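Local coordinates for sulfur carrier protein CysO (Mycobacterium tuberculosis, PDB 3DWG) that probably donates sulfur, in its C-terminally thiocarboxylated form, to the CysM-dependent pathway of cysteine biosynthesis, at residues Ile7-Ile10 and Leu11-His14; Ala77-Asp80 and Gly81-Val84. All blocks are in the same frame, centred on the assembly; numbering follows the deposited sequence.

How the contacts relate
Both contacts are local turns of one ubiquitin-like ThiS-family domain, lying on opposite sides of its centre with their own centres about 20 Å apart; they do not touch, and their nearest atoms stay about 6 Å from each other. Contact 1 comes first along the chain, where strand 3-6 runs out into the loop leading to strand 20-23. Contact 2 comes late, in the turn that feeds strand 83-88. Strands 3-6 and 83-88 are parallel neighbours in the mixed sheet, so contact 2 leads into one of the pair and contact 1 follows the end of the other. Contact 1 also meets another protein chain, which contact 2 does not.

Contact 1 of 2, residues Ile7-Ile10 and Leu11-His14; sequences IPTI and LRPH
Leu11 and Arg12 fold back on Ile7 and Pro8 in a 3-10 turn that begins at Thr9, just after strand 3-6 of this ubiquitin-like fold. Two backbone bonds close the turn: Leu11 N donates to Pro8 O at 3.0 Å and Arg12 N to Thr9 O at 3.2 Å.

Leu11 carries the apolar side. Its CG lies beside the backbone N (chi1 -62°), which brings CD1 against the CG-CD border of the Pro8 ring, 3.9 Å from Pro8 CG, while Leu11 CB meets the CG2 methyl of Ile7 and the two side chains cross nearly at right angles. Ile86 of strand 83-88 touches both Leu11 and Pro8, and Leu46 of helix 42-46 also packs on Leu11, tying this side of the turn to the core.

The Arg12 chain, extended from CG to NE, slides past Ile7 in the opposite direction, with Arg12 CG 3.8 Å from Ile7 CG2. The guanidinium then grips one carbonyl oxygen side-on, Arg12 NE reaching Ile7 O at 2.9 Å and a fairly straight 158°. This double hold should limit rotation of the flat group. Outside the turn, Arg12 NH1 forms a salt bridge with an acidic side chain of another protein chain in the assembly. In one of two Thr9 conformers, OG1 sits over one guanidinium face, offset toward the rim, an approach that remains provisional. The second bond to the same oxygen, from Arg12 NH2 to Ile7 O, is 3.1 Å long and more bent, at 140°, and lies in the carbonyl plane.

Contact 2 of 2, residues Ala77-Asp80 and Gly81-Val84; sequences AIAD and GDSV
Asp82 turns its carboxylate back over Ala79, and hydrogen bonds from side chain and backbone together close the loop. The straighter of the two runs from Ala79 N to Asp82 OD2, 2.7 Å long and almost linear at 175°, although the donor meets the oxygen from above the carboxylate plane. With CG beside its own backbone N (chi1 -74°), Asp82 holds the carboxylate against the Ala79 peptide. In the reverse direction Asp82 N donates to Ala79 O over 3.1 Å. The two residues thus exchange donor and acceptor roles, and Asp82 OD1 has a further partner in Asn64 ND2.

The Asp82 N to Ala79 O bond closes a type II beta turn from Ala79 to Asp82, the tight bend that delivers the chain into strand 83-88 of the ubiquitin-like sheet. Asp80 and Gly81 occupy its corners; the positive phi of Gly81 (86°) suits glycine, since a beta carbon there would be jammed against Asp80 O. The polar end of Asp80 is engaged elsewhere in the same chain, OD1 accepting from the backbone N of Asn2.

Water adds to both arms of the Asp82 carboxylate. One molecule donates to Asp82 OD2 at 2.6 Å and also to Ala77 O, bridging to the start of the segment; a second donates to Asp82 OD1 and to Asp80 O, linking the carboxylate to the Asp80 carbonyl. OD2 therefore takes a peptide N-H and a water, which would be expected to favour the charged form.

Apolar contact lies on the buried side. Ile78, its chain extended out to CD1, crosses Val84 at about a right angle, CD1 meeting Val84 CG2 at 3.8 Å. Val63 and Val3 from the adjoining strands also touch Ile78, and Ile61 packs on Val84.

Contact 1 of 2, residues Ile7-Ile10 and Leu11-His14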
ATOM      1  N   ILE C   7      11.840  30.833   2.110  1.00 18.78           N
ATOM      2  CA  ILE C   7      12.725  31.073   1.028  1.00 19.08           C
ATOM      3  C   ILE C   7      13.550  29.804   0.735  1.00 19.83           C
ATOM      4  O   ILE C   7      14.276  29.323   1.616  1.00 20.75           O
ATOM      5  CB  ILE C   7      13.707  32.256   1.375  1.00 19.56           C
ATOM      6  CG1 ILE C   7      12.925  33.492   1.881  1.00 19.23           C
ATOM      7  CG2 ILE C   7      14.628  32.472   0.230  1.00 20.03           C
ATOM      8  CD1 ILE C   7      12.112  34.200   0.791  1.00 19.99           C
ATOM      9  N   PRO C   8      13.451  29.283  -0.490  1.00 19.70           N
ATOM     10  CA  PRO C   8      14.188  28.067  -0.816  1.00 20.39           C
ATOM     11  C   PRO C   8      15.671  28.364  -0.884  1.00 21.68           C
ATOM     12  O   PRO C   8      16.106  29.511  -1.043  1.00 21.73           O
ATOM     13  CB  PRO C   8      13.631  27.656  -2.191  1.00 21.16           C
ATOM     14  CG  PRO C   8      13.249  29.029  -2.823  1.00 19.48           C
ATOM     15  CD  PRO C   8      12.677  29.793  -1.653  1.00 19.44           C
ATOM     16  N   THR C   9      16.481  27.320  -0.774  1.00 21.18           N
ATOM     17  CA  THR C   9      17.940  27.509  -0.712  0.50 22.62           C
ATOM     18  C   THR C   9      18.497  28.322  -1.868  1.00 22.88           C
ATOM     19  O   THR C   9      19.374  29.179  -1.672  1.00 24.07           O
ATOM     20  CB  THR C   9      18.614  26.125  -0.556  0.50 22.72           C
ATOM     21  OG1 THR C   9      18.183  25.606   0.694  0.50 21.27           O
ATOM     22  CG2 THR C   9      20.149  26.233  -0.537  0.50 22.24           C
ATOM     23  N   ILE C  10      17.990  28.078  -3.077  1.00 23.09           N
ATOM     24  CA  ILE C  10      18.484  28.749  -4.270  1.00 24.72           C
ATOM     25  C   ILE C  10      18.314  30.289  -4.242  1.00 24.63           C
ATOM     26  O   ILE C  10      19.081  30.998  -4.883  1.00 25.99           O
ATOM     27  CB  ILE C  10      17.887  28.120  -5.513  1.00 26.27           C
ATOM     28  CG1 ILE C  10      18.601  28.602  -6.754  1.00 29.87           C
ATOM     29  CG2 ILE C  10      16.338  28.331  -5.573  1.00 23.73           C
ATOM     30  CD1 ILE C  10      18.033  28.043  -8.035  1.00 33.62           C
ATOM     31  N   LEU C  11      17.357  30.775  -3.465  1.00 24.13           N
ATOM     32  CA  LEU C  11      17.118  32.231  -3.412  1.00 24.04           C
ATOM     33  C   LEU C  11      17.667  32.915  -2.185  1.00 25.59           C
ATOM     34  O   LEU C  11      17.534  34.161  -2.015  1.00 24.15           O
ATOM     35  CB  LEU C  11      15.620  32.544  -3.523  1.00 23.57           C
ATOM     36  CG  LEU C  11      14.941  32.115  -4.821  1.00 24.47           C
ATOM     37  CD1 LEU C  11      13.463  32.430  -4.673  1.00 28.79           C
ATOM     38  CD2 LEU C  11      15.612  32.881  -5.991  1.00 27.41           C
ATOM     39  N   ARG C  12      18.270  32.129  -1.290  1.00 24.41           N
ATOM     40  CA  ARG C  12      18.765  32.691  -0.030  1.00 25.07           C
ATOM     41  C   ARG C  12      19.957  33.674  -0.151  1.00 25.43           C
ATOM     42  O   ARG C  12      20.196  34.456   0.763  1.00 25.59           O
ATOM     43  CB  ARG C  12      19.081  31.550   0.927  1.00 25.52           C
ATOM     44  CG  ARG C  12      17.823  30.954   1.544  1.00 24.56           C
ATOM     45  CD  ARG C  12      18.143  29.745   2.443  1.00 22.80           C
ATOM     46  NE  ARG C  12      16.975  28.871   2.469  1.00 25.61           N
ATOM     47  CZ  ARG C  12      16.927  27.652   2.979  1.00 28.19           C
ATOM     48  NH1 ARG C  12      17.999  27.144   3.564  1.00 25.06           N
ATOM     49  NH2 ARG C  12      15.791  26.955   2.906  1.00 24.28           N
ATOM     50  N   PRO C  13      20.696  33.627  -1.254  1.00 25.90           N
ATOM     51  CA  PRO C  13      21.677  34.711  -1.417  1.00 27.92           C
ATOM     52  C   PRO C  13      21.036  36.095  -1.505  1.00 29.19           C
ATOM     53  O   PRO C  13      21.752  37.104  -1.347  1.00 32.22           O
ATOM     54  CB  PRO C  13      22.296  34.390  -2.771  1.00 27.85           C
ATOM     55  CG  PRO C  13      22.245  32.898  -2.833  1.00 27.96           C
ATOM     56  CD  PRO C  13      20.823  32.649  -2.353  1.00 27.36           C
ATOM     57  N   HIS C  14      19.734  36.165  -1.784  1.00 28.25           N
ATOM     58  CA  HIS C  14      19.050  37.473  -1.816  1.00 27.23           C
ATOM     59  C   HIS C  14      18.585  37.920  -0.470  1.00 27.61           C
ATOM     60  O   HIS C  14      18.302  39.120  -0.262  1.00 27.46           O
ATOM     61  CB  HIS C  14      17.862  37.434  -2.775  1.00 28.86           C
ATOM     62  CG  HIS C  14      18.274  37.227  -4.182  1.00 29.65           C
ATOM     63  ND1 HIS C  14      18.618  38.276  -5.007  1.00 31.75           N
ATOM     64  CD2 HIS C  14      18.435  36.097  -4.915  1.00 31.43           C
ATOM     65  CE1 HIS C  14      18.982  37.800  -6.185  1.00 33.29           C
ATOM     66  NE2 HIS C  14      18.881  36.481  -6.156  1.00 33.50           N
TER

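Contact 2 of 2, residues Ala77-Asp80 and Gly81-Val84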
ATOM      1  N   ALA C  77      -5.290  36.930  -2.777  1.00 21.13           N
ATOM      2  CA  ALA C  77      -5.390  37.688  -1.524  1.00 22.17           C
ATOM      3  C   ALA C  77      -4.589  37.085  -0.423  1.00 23.89           C
ATOM      4  O   ALA C  77      -4.522  35.836  -0.290  1.00 24.27           O
ATOM      5  CB  ALA C  77      -6.841  37.835  -1.079  1.00 23.98           C
ATOM      6  N   ILE C  78      -4.026  37.956   0.390  1.00 24.58           N
ATOM      7  CA  ILE C  78      -3.175  37.558   1.480  1.00 25.14           C
ATOM      8  C   ILE C  78      -3.664  38.279   2.727  1.00 27.97           C
ATOM      9  O   ILE C  78      -3.995  39.475   2.667  1.00 27.97           O
ATOM     10  CB  ILE C  78      -1.684  37.809   1.158  1.00 27.39           C
ATOM     11  CG1 ILE C  78      -1.199  36.710   0.199  1.00 23.33           C
ATOM     12  CG2 ILE C  78      -0.830  37.694   2.396  1.00 26.53           C
ATOM     13  CD1 ILE C  78       0.222  36.778  -0.145  1.00 25.27           C
ATOM     14  N   ALA C  79      -3.736  37.555   3.843  1.00 28.27           N
ATOM     15  CA  ALA C  79      -4.225  38.168   5.091  1.00 29.59           C
ATOM     16  C   ALA C  79      -3.114  38.097   6.111  1.00 31.04           C
ATOM     17  O   ALA C  79      -2.190  37.273   5.988  1.00 30.16           O
ATOM     18  CB  ALA C  79      -5.456  37.439   5.579  1.00 29.82           C
ATOM     19  N   ASP C  80      -3.177  38.958   7.126  1.00 30.59           N
ATOM     20  CA  ASP C  80      -2.261  38.876   8.248  1.00 31.25           C
ATOM     21  C   ASP C  80      -2.170  37.451   8.837  1.00 29.85           C
ATOM     22  O   ASP C  80      -3.176  36.763   8.998  1.00 31.39           O
ATOM     23  CB  ASP C  80      -2.740  39.856   9.327  1.00 31.43           C
ATOM     24  CG  ASP C  80      -1.699  40.122  10.393  1.00 36.69           C
ATOM     25  OD1 ASP C  80      -0.508  40.341  10.077  1.00 39.66           O
ATOM     26  OD2 ASP C  80      -2.100  40.137  11.581  1.00 42.95           O
ATOM     27  N   GLY C  81      -0.962  37.001   9.143  1.00 29.79           N
ATOM     28  CA  GLY C  81      -0.740  35.674   9.665  1.00 28.71           C
ATOM     29  C   GLY C  81      -0.583  34.566   8.622  1.00 28.95           C
ATOM     30  O   GLY C  81      -0.272  33.413   8.972  1.00 28.32           O
ATOM     31  N   ASP C  82      -0.791  34.901   7.348  1.00 26.35           N
ATOM     32  CA  ASP C  82      -0.663  33.864   6.301  1.00 25.79           C
ATOM     33  C   ASP C  82       0.791  33.437   6.123  1.00 24.58           C
ATOM     34  O   ASP C  82       1.717  34.166   6.497  1.00 23.72           O
ATOM     35  CB  ASP C  82      -1.186  34.342   4.944  1.00 25.56           C
ATOM     36  CG  ASP C  82      -2.679  34.418   4.860  1.00 23.91           C
ATOM     37  OD1 ASP C  82      -3.430  33.981   5.753  1.00 28.21           O
ATOM     38  OD2 ASP C  82      -3.126  34.883   3.795  1.00 26.98           O
ATOM     39  N   SER C  83       0.981  32.224   5.584  1.00 22.82           N
ATOM     40  CA  SER C  83       2.297  31.712   5.208  1.00 23.36           C
ATOM     41  C   SER C  83       2.349  31.758   3.696  1.00 21.75           C
ATOM     42  O   SER C  83       1.351  31.432   3.011  1.00 23.31           O
ATOM     43  CB  SER C  83       2.424  30.226   5.569  1.00 23.78           C
ATOM     44  OG  SER C  83       1.461  29.456   4.826  1.00 29.95           O
ATOM     45  N   VAL C  84       3.505  32.138   3.213  1.00 19.66           N
ATOM     46  CA  VAL C  84       3.788  32.078   1.796  1.00 19.14           C
ATOM     47  C   VAL C  84       5.010  31.178   1.576  1.00 18.71           C
ATOM     48  O   VAL C  84       6.055  31.354   2.250  1.00 19.63           O
ATOM     49  CB  VAL C  84       4.076  33.512   1.178  1.00 17.97           C
ATOM     50  CG1 VAL C  84       4.522  33.371  -0.244  1.00 18.23           C
ATOM     51  CG2 VAL C  84       2.805  34.371   1.291  1.00 20.12           C
TER
HETATM   52  O   HOH W   1      -5.161  34.461   2.309  1.00 30.59           O
HETATM   53  O   HOH W   2      -3.777  34.095   8.475  1.00 43.75           O